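Local coordinates for folylpolyglutamate synthase protein FOLC (Mycobacterium tuberculosis, PDB 2VOR) that probably catalyses the ATP-dependent addition of L-glutamate to dihydropteroate and, successively, to tetrahydrofolate, giving dihydrofolate and folylpolyglutamates, at residues His68-Asn73 against Ala192-Ile197; Gly74-Ala79 against Arg95-His100; Ser198-Asp203 against Ala352-Ala357. All coordinates share one frame; numbering follows the deposited sequence.

Interaction 1 (His68-Asn73 against Ala192-Ile197). With ACP (phosphomethylphosphonic acid adenylate ester), chain B.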
loop_
_atom_site.group_PDB
_atom_site.type_symbol
_atom_site.label_atom_id
_atom_site.label_comp_id
_atom_site.label_asym_id
_atom_site.label_seq_id
_atom_site.Cartn_x
_atom_site.Cartn_y
_atom_site.Cartn_z
ATOM N N HIS A 68 7.290 10.283 5.146
ATOM C CA HIS A 68 5.884 10.460 4.863
ATOM C C HIS A 68 5.724 10.080 3.430
ATOM O O HIS A 68 6.481 10.494 2.610
ATOM C CB HIS A 68 5.513 11.917 5.102
ATOM C CG HIS A 68 4.046 12.162 5.318
ATOM N ND1 HIS A 68 3.565 13.364 5.775
ATOM C CD2 HIS A 68 2.958 11.370 5.120
ATOM C CE1 HIS A 68 2.247 13.296 5.881
ATOM N NE2 HIS A 68 1.857 12.093 5.496
ATOM N N ILE A 69 4.763 9.227 3.102
ATOM C CA ILE A 69 4.647 8.666 1.769
ATOM C C ILE A 69 3.222 8.787 1.161
ATOM O O ILE A 69 2.242 8.360 1.781
ATOM C CB ILE A 69 4.986 7.117 1.799
ATOM C CG1 ILE A 69 6.300 6.874 2.559
ATOM C CG2 ILE A 69 5.020 6.555 0.428
ATOM C CD1 ILE A 69 6.512 5.444 3.050
ATOM N N ALA A 70 3.151 9.295 -0.088
ATOM C CA ALA A 70 1.919 9.596 -0.850
ATOM C C ALA A 70 2.173 9.048 -2.204
ATOM O O ALA A 70 3.276 8.644 -2.483
ATOM C CB ALA A 70 1.687 11.116 -0.923
ATOM N N GLY A 71 1.180 8.993 -3.073
ATOM C CA GLY A 71 1.389 8.445 -4.436
ATOM C C GLY A 71 0.192 7.599 -4.704
ATOM O O GLY A 71 -0.682 7.467 -3.843
ATOM N N THR A 72 0.115 7.002 -5.886
ATOM C CA THR A 72 -1.032 6.181 -6.202
ATOM C C THR A 72 -0.749 4.705 -5.947
ATOM O O THR A 72 -1.590 3.962 -5.399
ATOM C CB THR A 72 -1.457 6.344 -7.722
ATOM O OG1 THR A 72 -1.725 7.737 -7.989
ATOM C CG2 THR A 72 -2.680 5.515 -8.051
ATOM N N ASN A 73 0.401 4.256 -6.371
ATOM C CA ASN A 73 0.750 2.866 -6.228
ATOM C C ASN A 73 2.091 2.678 -5.507
ATOM O O ASN A 73 3.064 3.431 -5.764
ATOM C CB ASN A 73 0.898 2.263 -7.575
ATOM C CG ASN A 73 -0.461 1.970 -8.247
ATOM O OD1 ASN A 73 -0.689 2.429 -9.374
ATOM N ND2 ASN A 73 -1.333 1.133 -7.586
ATOM N N ALA A 192 9.801 13.350 2.334
ATOM C CA ALA A 192 8.519 13.147 1.720
ATOM C C ALA A 192 8.716 12.393 0.441
ATOM O O ALA A 192 9.430 12.830 -0.409
ATOM C CB ALA A 192 7.821 14.545 1.427
ATOM N N VAL A 193 8.039 11.278 0.280
ATOM C CA VAL A 193 8.311 10.354 -0.810
ATOM C C VAL A 193 7.082 10.364 -1.635
ATOM O O VAL A 193 5.987 10.343 -1.054
ATOM C CB VAL A 193 8.490 8.896 -0.241
ATOM C CG1 VAL A 193 8.919 7.931 -1.320
ATOM C CG2 VAL A 193 9.470 8.890 1.021
ATOM N N ILE A 194 7.218 10.394 -2.964
ATOM C CA ILE A 194 6.057 10.391 -3.847
ATOM C C ILE A 194 6.267 9.249 -4.817
ATOM O O ILE A 194 7.093 9.322 -5.733
ATOM C CB ILE A 194 5.832 11.769 -4.653
ATOM C CG1 ILE A 194 6.042 13.008 -3.772
ATOM C CG2 ILE A 194 4.468 11.860 -5.296
ATOM C CD1 ILE A 194 4.855 13.352 -2.894
ATOM N N THR A 195 5.472 8.209 -4.667
ATOM C CA THR A 195 5.559 7.050 -5.513
ATOM C C THR A 195 4.723 7.295 -6.813
ATOM O O THR A 195 4.028 8.346 -6.965
ATOM C CB THR A 195 5.012 5.871 -4.727
ATOM O OG1 THR A 195 3.568 6.000 -4.603
ATOM C CG2 THR A 195 5.605 5.880 -3.310
ATOM N N PRO A 196 4.767 6.344 -7.771
ATOM C CA PRO A 196 4.110 6.711 -9.046
ATOM C C PRO A 196 2.620 7.113 -8.908
ATOM O O PRO A 196 1.855 6.481 -8.157
ATOM C CB PRO A 196 4.302 5.474 -9.889
ATOM C CG PRO A 196 5.672 4.901 -9.386
ATOM C CD PRO A 196 5.611 5.139 -7.896
ATOM N N ILE A 197 2.246 8.202 -9.586
ATOM C CA ILE A 197 0.914 8.767 -9.517
ATOM C C ILE A 197 0.163 8.380 -10.790
ATOM O O ILE A 197 0.697 8.501 -11.890
ATOM C CB ILE A 197 0.969 10.311 -9.338
ATOM C CG1 ILE A 197 1.467 10.671 -7.939
ATOM C CG2 ILE A 197 -0.379 10.965 -9.621
ATOM C CD1 ILE A 197 1.498 12.172 -7.629
HETATM P PG ACP B . -3.210 0.020 -1.433
HETATM O O1G ACP B . -2.057 -0.269 -0.069
HETATM O O2G ACP B . -4.515 0.811 -1.165
HETATM O O3G ACP B . -3.434 -1.336 -2.036
HETATM P PB ACP B . -0.626 1.316 -2.328
HETATM O O1B ACP B . -0.315 2.594 -2.995
HETATM O O2B ACP B . -0.331 1.415 -0.883
HETATM C C3B ACP B . -2.470 1.357 -2.430
HETATM P PA ACP B . 0.753 -1.062 -2.416
HETATM O O1A ACP B . -0.328 -1.960 -1.711
HETATM O O2A ACP B . 2.155 -1.587 -2.617
HETATM O O3A ACP B . 0.045 0.207 -3.215
HETATM O "O5'" ACP B . 0.400 -1.942 -3.859
HETATM C "C5'" ACP B . -0.976 -2.186 -4.420
HETATM C "C4'" ACP B . -0.938 -2.950 -5.730
HETATM O "O4'" ACP B . -0.297 -2.013 -6.625
HETATM C "C3'" ACP B . 0.079 -4.087 -5.644
HETATM O "O3'" ACP B . -0.525 -5.329 -5.316
HETATM C "C2'" ACP B . 0.686 -4.173 -7.040
HETATM O "O2'" ACP B . -0.179 -4.866 -7.944
HETATM C "C1'" ACP B . 0.643 -2.741 -7.491
HETATM N N9 ACP B . 1.878 -1.902 -7.337
HETATM C C8 ACP B . 2.653 -1.706 -6.224
HETATM N N7 ACP B . 3.636 -0.831 -6.497
HETATM C C5 ACP B . 3.498 -0.504 -7.797
HETATM C C6 ACP B . 4.186 0.348 -8.639
HETATM N N6 ACP B . 5.248 1.029 -8.210
HETATM N N1 ACP B . 3.727 0.484 -9.892
HETATM C C2 ACP B . 2.698 -0.195 -10.363
HETATM N N3 ACP B . 2.011 -1.021 -9.594
HETATM C C4 ACP B . 2.381 -1.159 -8.320
HETATM O O HOH W 1 0.622 4.541 -10.325
#

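Interaction 2 (Gly74-Ala79 against Arg95-His100). With CO (cobalt (II) ion), chain D; ACP (phosphomethylphosphonic acid adenylate ester), chain B.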
loop_
_atom_site.group_PDB
_atom_site.type_symbol
_atom_site.label_atom_id
_atom_site.label_comp_id
_atom_site.label_asym_id
_atom_site.label_seq_id
_atom_site.Cartn_x
_atom_site.Cartn_y
_atom_site.Cartn_z
ATOM N N GLY A 74 2.147 1.648 -4.632
ATOM C CA GLY A 74 3.388 1.237 -4.059
ATOM C C GLY A 74 3.557 1.917 -2.762
ATOM O O GLY A 74 4.533 1.750 -2.157
ATOM N N LYS A 75 2.598 2.671 -2.271
ATOM C CA LYS A 75 2.892 3.345 -1.027
ATOM C C LYS A 75 3.150 2.384 0.115
ATOM O O LYS A 75 4.022 2.626 0.995
ATOM C CB LYS A 75 1.812 4.357 -0.572
ATOM C CG LYS A 75 1.260 5.354 -1.598
ATOM C CD LYS A 75 0.247 6.360 -0.855
ATOM C CE LYS A 75 -1.106 5.618 -0.611
ATOM N NZ LYS A 75 -1.547 4.988 -1.972
ATOM N N THR A 76 2.294 1.369 0.204
ATOM C CA THR A 76 2.420 0.347 1.288
ATOM C C THR A 76 3.691 -0.451 1.220
ATOM O O THR A 76 4.367 -0.560 2.179
ATOM C CB THR A 76 1.209 -0.620 1.394
ATOM O OG1 THR A 76 0.182 0.092 2.059
ATOM C CG2 THR A 76 1.589 -1.862 2.310
ATOM N N SER A 77 3.992 -0.971 0.047
ATOM C CA SER A 77 5.226 -1.589 -0.213
ATOM C C SER A 77 6.475 -0.792 0.163
ATOM O O SER A 77 7.388 -1.372 0.743
ATOM C CB SER A 77 5.315 -1.931 -1.663
ATOM O OG SER A 77 4.330 -2.864 -1.932
ATOM N N VAL A 78 6.551 0.471 -0.299
ATOM C CA VAL A 78 7.635 1.372 -0.033
ATOM C C VAL A 78 7.680 1.594 1.456
ATOM O O VAL A 78 8.794 1.581 2.044
ATOM C CB VAL A 78 7.490 2.749 -0.812
ATOM C CG1 VAL A 78 8.537 3.803 -0.336
ATOM C CG2 VAL A 78 7.591 2.535 -2.333
ATOM N N ALA A 79 6.522 1.789 2.097
ATOM C CA ALA A 79 6.554 1.983 3.545
ATOM C C ALA A 79 7.206 0.791 4.306
ATOM O O ALA A 79 7.854 0.997 5.331
ATOM C CB ALA A 79 5.138 2.284 4.130
ATOM N N ARG A 95 5.403 2.334 12.113
ATOM C CA ARG A 95 4.933 2.382 10.767
ATOM C C ARG A 95 3.409 2.323 10.746
ATOM O O ARG A 95 2.781 1.426 11.378
ATOM C CB ARG A 95 5.535 1.275 9.934
ATOM C CG ARG A 95 4.758 1.063 8.676
ATOM C CD ARG A 95 5.457 0.242 7.683
ATOM N NE ARG A 95 5.911 -1.126 8.137
ATOM C CZ ARG A 95 5.120 -2.143 8.515
ATOM N NH1 ARG A 95 3.824 -1.995 8.555
ATOM N NH2 ARG A 95 5.623 -3.341 8.854
ATOM N N THR A 96 2.784 3.304 10.091
ATOM C CA THR A 96 1.348 3.224 9.904
ATOM C C THR A 96 1.104 3.169 8.418
ATOM O O THR A 96 1.703 3.938 7.670
ATOM C CB THR A 96 0.578 4.334 10.604
ATOM O OG1 THR A 96 -0.865 4.080 10.540
ATOM C CG2 THR A 96 0.938 5.729 10.043
ATOM N N THR A 97 0.329 2.155 7.997
ATOM C CA THR A 97 0.007 1.899 6.639
ATOM C C THR A 97 -1.506 1.715 6.481
ATOM O O THR A 97 -2.216 1.533 7.444
ATOM C CB THR A 97 0.722 0.622 6.064
ATOM O OG1 THR A 97 0.469 -0.514 6.905
ATOM C CG2 THR A 97 2.276 0.868 5.777
ATOM N N SER A 98 -1.998 1.800 5.246
ATOM C CA SER A 98 -3.424 1.606 4.958
ATOM C C SER A 98 -3.603 1.257 3.523
ATOM O O SER A 98 -2.657 1.411 2.718
ATOM C CB SER A 98 -4.300 2.824 5.321
ATOM O OG SER A 98 -3.841 3.964 4.644
ATOM N N PRO A 99 -4.776 0.670 3.203
ATOM C CA PRO A 99 -5.708 0.131 4.237
ATOM C C PRO A 99 -5.201 -1.207 4.821
ATOM O O PRO A 99 -4.257 -1.763 4.273
ATOM C CB PRO A 99 -6.995 -0.200 3.424
ATOM C CG PRO A 99 -6.588 -0.371 2.035
ATOM C CD PRO A 99 -5.132 0.240 1.827
ATOM N N HIS A 100 -5.872 -1.804 5.821
ATOM C CA HIS A 100 -5.466 -3.180 6.253
ATOM C C HIS A 100 -6.036 -4.290 5.386
ATOM O O HIS A 100 -7.046 -4.085 4.757
ATOM C CB HIS A 100 -5.823 -3.441 7.710
ATOM C CG HIS A 100 -7.288 -3.499 7.953
ATOM N ND1 HIS A 100 -8.008 -2.425 8.416
ATOM C CD2 HIS A 100 -8.185 -4.480 7.706
ATOM C CE1 HIS A 100 -9.288 -2.766 8.505
ATOM N NE2 HIS A 100 -9.413 -4.020 8.109
HETATM CO CO CO D . -1.480 1.325 0.912
HETATM P PG ACP B . -3.210 0.020 -1.433
HETATM O O1G ACP B . -2.057 -0.269 -0.069
HETATM O O2G ACP B . -4.515 0.811 -1.165
HETATM O O3G ACP B . -3.434 -1.336 -2.036
HETATM P PB ACP B . -0.626 1.316 -2.328
HETATM O O1B ACP B . -0.315 2.594 -2.995
HETATM O O2B ACP B . -0.331 1.415 -0.883
HETATM C C3B ACP B . -2.470 1.357 -2.430
HETATM P PA ACP B . 0.753 -1.062 -2.416
HETATM O O1A ACP B . -0.328 -1.960 -1.711
HETATM O O2A ACP B . 2.155 -1.587 -2.617
HETATM O O3A ACP B . 0.045 0.207 -3.215
HETATM O "O5'" ACP B . 0.400 -1.942 -3.859
HETATM C "C5'" ACP B . -0.976 -2.186 -4.420
HETATM C "C4'" ACP B . -0.938 -2.950 -5.730
HETATM O "O4'" ACP B . -0.297 -2.013 -6.625
HETATM C "C3'" ACP B . 0.079 -4.087 -5.644
HETATM O "O3'" ACP B . -0.525 -5.329 -5.316
HETATM C "C2'" ACP B . 0.686 -4.173 -7.040
HETATM O "O2'" ACP B . -0.179 -4.866 -7.944
HETATM C "C1'" ACP B . 0.643 -2.741 -7.491
HETATM N N9 ACP B . 1.878 -1.902 -7.337
HETATM C C8 ACP B . 2.653 -1.706 -6.224
HETATM N N7 ACP B . 3.636 -0.831 -6.497
HETATM C C5 ACP B . 3.498 -0.504 -7.797
HETATM C C6 ACP B . 4.186 0.348 -8.639
HETATM N N6 ACP B . 5.248 1.029 -8.210
HETATM N N1 ACP B . 3.727 0.484 -9.892
HETATM C C2 ACP B . 2.698 -0.195 -10.363
HETATM N N3 ACP B . 2.011 -1.021 -9.594
HETATM C C4 ACP B . 2.381 -1.159 -8.320
#

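Interaction 3 (Ser198-Asp203 against Ala352-Ala357). With CO (cobalt (II) ion), chain E; ACP (phosphomethylphosphonic acid adenylate ester), chain B.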
loop_
_atom_site.group_PDB
_atom_site.type_symbol
_atom_site.label_atom_id
_atom_site.label_comp_id
_atom_site.label_asym_id
_atom_site.label_seq_id
_atom_site.Cartn_x
_atom_site.Cartn_y
_atom_site.Cartn_z
ATOM N N SER A 198 -1.054 7.851 -10.633
ATOM C CA SER A 198 -1.892 7.499 -11.808
ATOM C C SER A 198 -3.373 7.391 -11.409
ATOM O O SER A 198 -3.753 7.842 -10.343
ATOM C CB SER A 198 -1.344 6.263 -12.558
ATOM O OG SER A 198 -1.815 5.081 -11.987
ATOM N N ILE A 199 -4.236 6.856 -12.253
ATOM C CA ILE A 199 -5.665 6.780 -11.872
ATOM C C ILE A 199 -5.949 5.619 -10.911
ATOM O O ILE A 199 -5.425 4.507 -11.087
ATOM C CB ILE A 199 -6.599 6.682 -13.113
ATOM C CG1 ILE A 199 -6.481 7.953 -13.992
ATOM C CG2 ILE A 199 -8.062 6.465 -12.695
ATOM C CD1 ILE A 199 -6.536 9.297 -13.181
ATOM N N ASP A 200 -6.765 5.891 -9.891
ATOM C CA ASP A 200 -7.215 4.868 -8.937
ATOM C C ASP A 200 -8.698 4.982 -8.599
ATOM O O ASP A 200 -9.503 4.182 -9.057
ATOM C CB ASP A 200 -6.439 4.945 -7.630
ATOM C CG ASP A 200 -6.900 3.879 -6.633
ATOM O OD1 ASP A 200 -6.818 2.680 -6.980
ATOM O OD2 ASP A 200 -7.414 4.226 -5.537
ATOM N N HIS A 201 -9.026 5.947 -7.752
ATOM C CA HIS A 201 -10.390 6.330 -7.449
ATOM C C HIS A 201 -10.972 7.203 -8.590
ATOM O O HIS A 201 -10.399 8.192 -8.982
ATOM C CB HIS A 201 -10.411 7.110 -6.117
ATOM C CG HIS A 201 -11.765 7.632 -5.773
ATOM N ND1 HIS A 201 -12.747 6.831 -5.241
ATOM C CD2 HIS A 201 -12.312 8.860 -5.916
ATOM C CE1 HIS A 201 -13.843 7.544 -5.063
ATOM N NE2 HIS A 201 -13.615 8.772 -5.492
ATOM N N VAL A 202 -12.104 6.834 -9.140
ATOM C CA VAL A 202 -12.564 7.520 -10.371
ATOM C C VAL A 202 -13.778 8.446 -10.088
ATOM O O VAL A 202 -14.822 7.955 -9.687
ATOM C CB VAL A 202 -12.946 6.486 -11.470
ATOM C CG1 VAL A 202 -13.483 7.182 -12.687
ATOM C CG2 VAL A 202 -11.788 5.623 -11.864
ATOM N N ASP A 203 -13.597 9.765 -10.249
ATOM C CA ASP A 203 -14.681 10.784 -10.231
ATOM C C ASP A 203 -15.034 11.280 -11.628
ATOM O O ASP A 203 -16.158 11.695 -11.874
ATOM C CB ASP A 203 -14.245 12.029 -9.443
ATOM C CG ASP A 203 -14.059 11.753 -7.966
ATOM O OD1 ASP A 203 -14.805 10.925 -7.467
ATOM O OD2 ASP A 203 -13.154 12.323 -7.308
ATOM N N ALA A 352 -3.136 -7.363 -4.512
ATOM C CA ALA A 352 -4.102 -6.337 -4.131
ATOM C C ALA A 352 -4.373 -5.362 -5.262
ATOM O O ALA A 352 -4.853 -4.265 -4.993
ATOM C CB ALA A 352 -3.579 -5.547 -2.823
ATOM N N ALA A 353 -4.036 -5.718 -6.503
ATOM C CA ALA A 353 -4.178 -4.796 -7.682
ATOM C C ALA A 353 -5.604 -4.271 -7.836
ATOM O O ALA A 353 -6.522 -5.032 -7.995
ATOM C CB ALA A 353 -3.745 -5.488 -8.976
ATOM N N HIS A 354 -5.791 -2.966 -7.755
ATOM C CA HIS A 354 -7.129 -2.409 -7.799
ATOM C C HIS A 354 -7.229 -1.169 -8.684
ATOM O O HIS A 354 -8.138 -0.376 -8.548
ATOM C CB HIS A 354 -7.682 -2.135 -6.405
ATOM C CG HIS A 354 -6.829 -1.254 -5.544
ATOM N ND1 HIS A 354 -6.810 0.127 -5.662
ATOM C CD2 HIS A 354 -6.039 -1.550 -4.480
ATOM C CE1 HIS A 354 -6.012 0.636 -4.740
ATOM N NE2 HIS A 354 -5.511 -0.364 -4.031
ATOM N N ASN A 355 -6.283 -0.992 -9.567
ATOM C CA ASN A 355 -6.354 0.131 -10.499
ATOM C C ASN A 355 -5.663 -0.375 -11.747
ATOM O O ASN A 355 -5.060 -1.443 -11.684
ATOM C CB ASN A 355 -5.743 1.404 -9.864
ATOM C CG ASN A 355 -4.215 1.350 -9.770
ATOM O OD1 ASN A 355 -3.608 0.345 -10.030
ATOM N ND2 ASN A 355 -3.621 2.448 -9.491
ATOM N N PRO A 356 -5.765 0.330 -12.871
ATOM C CA PRO A 356 -5.158 -0.217 -14.107
ATOM C C PRO A 356 -3.628 -0.300 -14.160
ATOM O O PRO A 356 -3.089 -1.238 -14.719
ATOM C CB PRO A 356 -5.668 0.718 -15.215
ATOM C CG PRO A 356 -6.948 1.346 -14.651
ATOM C CD PRO A 356 -6.572 1.531 -13.143
ATOM N N ALA A 357 -2.934 0.681 -13.610
ATOM C CA ALA A 357 -1.491 0.625 -13.518
ATOM C C ALA A 357 -1.075 -0.586 -12.660
ATOM O O ALA A 357 -0.165 -1.314 -13.019
ATOM C CB ALA A 357 -0.969 1.931 -12.920
HETATM CO CO CO E . -15.351 10.218 -5.333
HETATM P PG ACP B . -3.210 0.020 -1.433
HETATM O O1G ACP B . -2.057 -0.269 -0.069
HETATM O O2G ACP B . -4.515 0.811 -1.165
HETATM O O3G ACP B . -3.434 -1.336 -2.036
HETATM P PB ACP B . -0.626 1.316 -2.328
HETATM O O1B ACP B . -0.315 2.594 -2.995
HETATM O O2B ACP B . -0.331 1.415 -0.883
HETATM C C3B ACP B . -2.470 1.357 -2.430
HETATM P PA ACP B . 0.753 -1.062 -2.416
HETATM O O1A ACP B . -0.328 -1.960 -1.711
HETATM O O2A ACP B . 2.155 -1.587 -2.617
HETATM O O3A ACP B . 0.045 0.207 -3.215
HETATM O "O5'" ACP B . 0.400 -1.942 -3.859
HETATM C "C5'" ACP B . -0.976 -2.186 -4.420
HETATM C "C4'" ACP B . -0.938 -2.950 -5.730
HETATM O "O4'" ACP B . -0.297 -2.013 -6.625
HETATM C "C3'" ACP B . 0.079 -4.087 -5.644
HETATM O "O3'" ACP B . -0.525 -5.329 -5.316
HETATM C "C2'" ACP B . 0.686 -4.173 -7.040
HETATM O "O2'" ACP B . -0.179 -4.866 -7.944
HETATM C "C1'" ACP B . 0.643 -2.741 -7.491
HETATM N N9 ACP B . 1.878 -1.902 -7.337
HETATM C C8 ACP B . 2.653 -1.706 -6.224
HETATM N N7 ACP B . 3.636 -0.831 -6.497
HETATM C C5 ACP B . 3.498 -0.504 -7.797
HETATM C C6 ACP B . 4.186 0.348 -8.639
HETATM N N6 ACP B . 5.248 1.029 -8.210
HETATM N N1 ACP B . 3.727 0.484 -9.892
HETATM C C2 ACP B . 2.698 -0.195 -10.363
HETATM N N3 ACP B . 2.011 -1.021 -9.594
HETATM C C4 ACP B . 2.381 -1.159 -8.320
HETATM O O HOH W 2 -4.087 3.587 -12.882
HETATM O O HOH W 3 -14.279 11.667 -4.846
HETATM O O HOH W 4 -15.942 8.364 -6.273
HETATM O O HOH W 5 -16.626 9.113 -3.697
#

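Interaction 1 (His68-Asn73 against Ala192-Ile197)
His68-Asn73 and Ala192-Ile197 run side by side as neighbouring parallel strands of the central sheet of the ATP-binding domain, and past the strands they stay bonded as loops where the nucleotide sits. The strand segments lie 4.8 Å apart between axes, and three backbone bonds zip them together, from Val193 N to His68 O, from Ala70 N to Val193 O and from Thr195 N to Ala70 O. The pairing then changes character. Pro196 O takes two donors, Thr72 N at 2.9 Å and Asn73 N at 3.2 Å, the second nearly in line with the carbonyl bond. One oxygen thus gathers two consecutive amides of the phosphate-binding loop.

Thr195 contributes both a polar and an apolar contact. Its OG1 sits between backbone N and carbonyl carbon (chi1 72°) and from there donates to Asn73 O at 2.9 Å, approaching from above the carbonyl plane. Thr195 OG1 also lies 3.3 Å from Gly71 CA, a close pass that is possible because this residue is a glycine. Thr195 CG2 meets Ile69 CG2 at 3.8 Å, the two side chains crossing at about a right angle. Ile69 also lies alongside Val193, pointing the same way, with Ile69 CG1 and Val193 CG2 4.1 Å apart. A water bonded to Asn73 OD1 reaches Pro196 O only weakly; Asn73 OD1 also accepts from Asn355 ND2, while Asn73 CB rests near the adenine of the ATP analogue.

Helix 75-88 covers the Ile69 and Thr195 side through Lys75, Val78 and Ala79, and helix 296-313 closes over Val193 with Leu304. Strand 170-174 flanks 66-70 on its other edge, and strand 231-234 flanks 191-194.

Interaction 2 (Gly74-Ala79 against Arg95-His100)
Thr76 and Ser98 meet across this contact through a cobalt ion, which takes Thr76 OG1 at 2.4 Å and the backbone Ser98 O at 2.2 Å. Thr76 OG1 and Ser98 O are 3.2 Å apart because both ligate the metal, not through a hydrogen bond. The nucleotide analogue adds O1G and O2B, and Glu174 also binds the ion, so the metal ties helix, loop and two phosphate groups together. With OG1 anti to the carbonyl carbon (chi1 -78°), the Thr76 hydroxyl faces the ion.

Apolar packing lies one helical turn further on, where Ala79 CB touches the methyl Thr97 CG2 at 3.6 Å. Arg95 passes by in van der Waals contact, its CD 3.4 Å from Ala79 O. The arginine chain bends at chi3, and its NE pairs with Asp83.

Hydrogen bonds to the phosphates come from the helix start. The amides of Gly74, Lys75, Thr76 and Ser77 all donate to the analogue, Thr76 N reaching O2B at 2.8 Å. Lys75, bent at chi3 and chi4, brings NZ to O1B at 2.9 Å and also bonds Gly71 O. Ser77 OG grips O2A at 2.6 Å. The amides, at a helix start, and the lysine would be expected to stabilise the negative phosphates. Gly74, at the N-cap, passes close to the adenine. This is the P-loop of a nucleotide-binding domain, its threonine ligating the metal between the phosphates.

Interaction 3 (Ser198-Asp203 against Ala352-Ala357)
Asp200 and Asn355 bring the backbones to their nearest approach, 5.1 Å between CA atoms, where an irregular loop of the Mur ligase middle domain meets the start of helix 356-369 in the glutamate ligase domain. The contact therefore belongs to the interface of the two domains that enclose the ATP site in this family.

Its polar centre is a weak bond from His354 ND1 to Asp200 OD1, 2.9 Å long but bent to 125° at the hydrogen. The carboxylate oxygen comes to the edge of the imidazole, near the ring plane, while the carboxylate itself is turned 63° from the ring. The extended chi1 of -180° brings the Asp200 carboxylate to His354, and Asp200 OD2 is held by Lys385 in a salt bridge. The other ring nitrogen, His354 NE2, makes weak bonds to O3G and O2G of the analogue. The imidazole thus spans from the carboxylate to the terminal phosphate group. Both Asp200 and His354 are known to bind magnesium in this protein, whereas here no metal lies between them.

Asn355 is the N-cap: its OD1 accepts from Gly358 N in the first turn. Asn355 ND2 makes only a weak bond to Ile199 O, at 3.2 Å. Further along, the cobalt ion bound by His201 NE2 and Asp203 OD1 also carries three waters, and the other ring nitrogen of His201 is held by Asp384.

Ser198 closes the edge with OG 3.4 Å from Ala357 CB. A water bridges here, bonded to Ser198 OG and accepting from Ala357 N at 3.2 Å.

All three contacts touch one nucleotide analogue. Interaction 2 falls within the stretch of chain between the two segments of interaction 1, and interaction 3 opens after both. The centres of interactions 1 and 2 are about 10 Å apart, and strand 66-70 leads straight into helix 75-88, so Ile69 packs on Ala79 and Lys75 on Ala70. Interaction 3 touches interaction 1, centres about 14 Å apart, through Thr72 with Ser198 and Asn73 with Asn355; it does not touch interaction 2, centres about 16 Å apart. Interactions 1 and 2 belong to the central sheet, whereas interaction 3 joins the second domain to it, consistent with ATP bound in the cleft between domains.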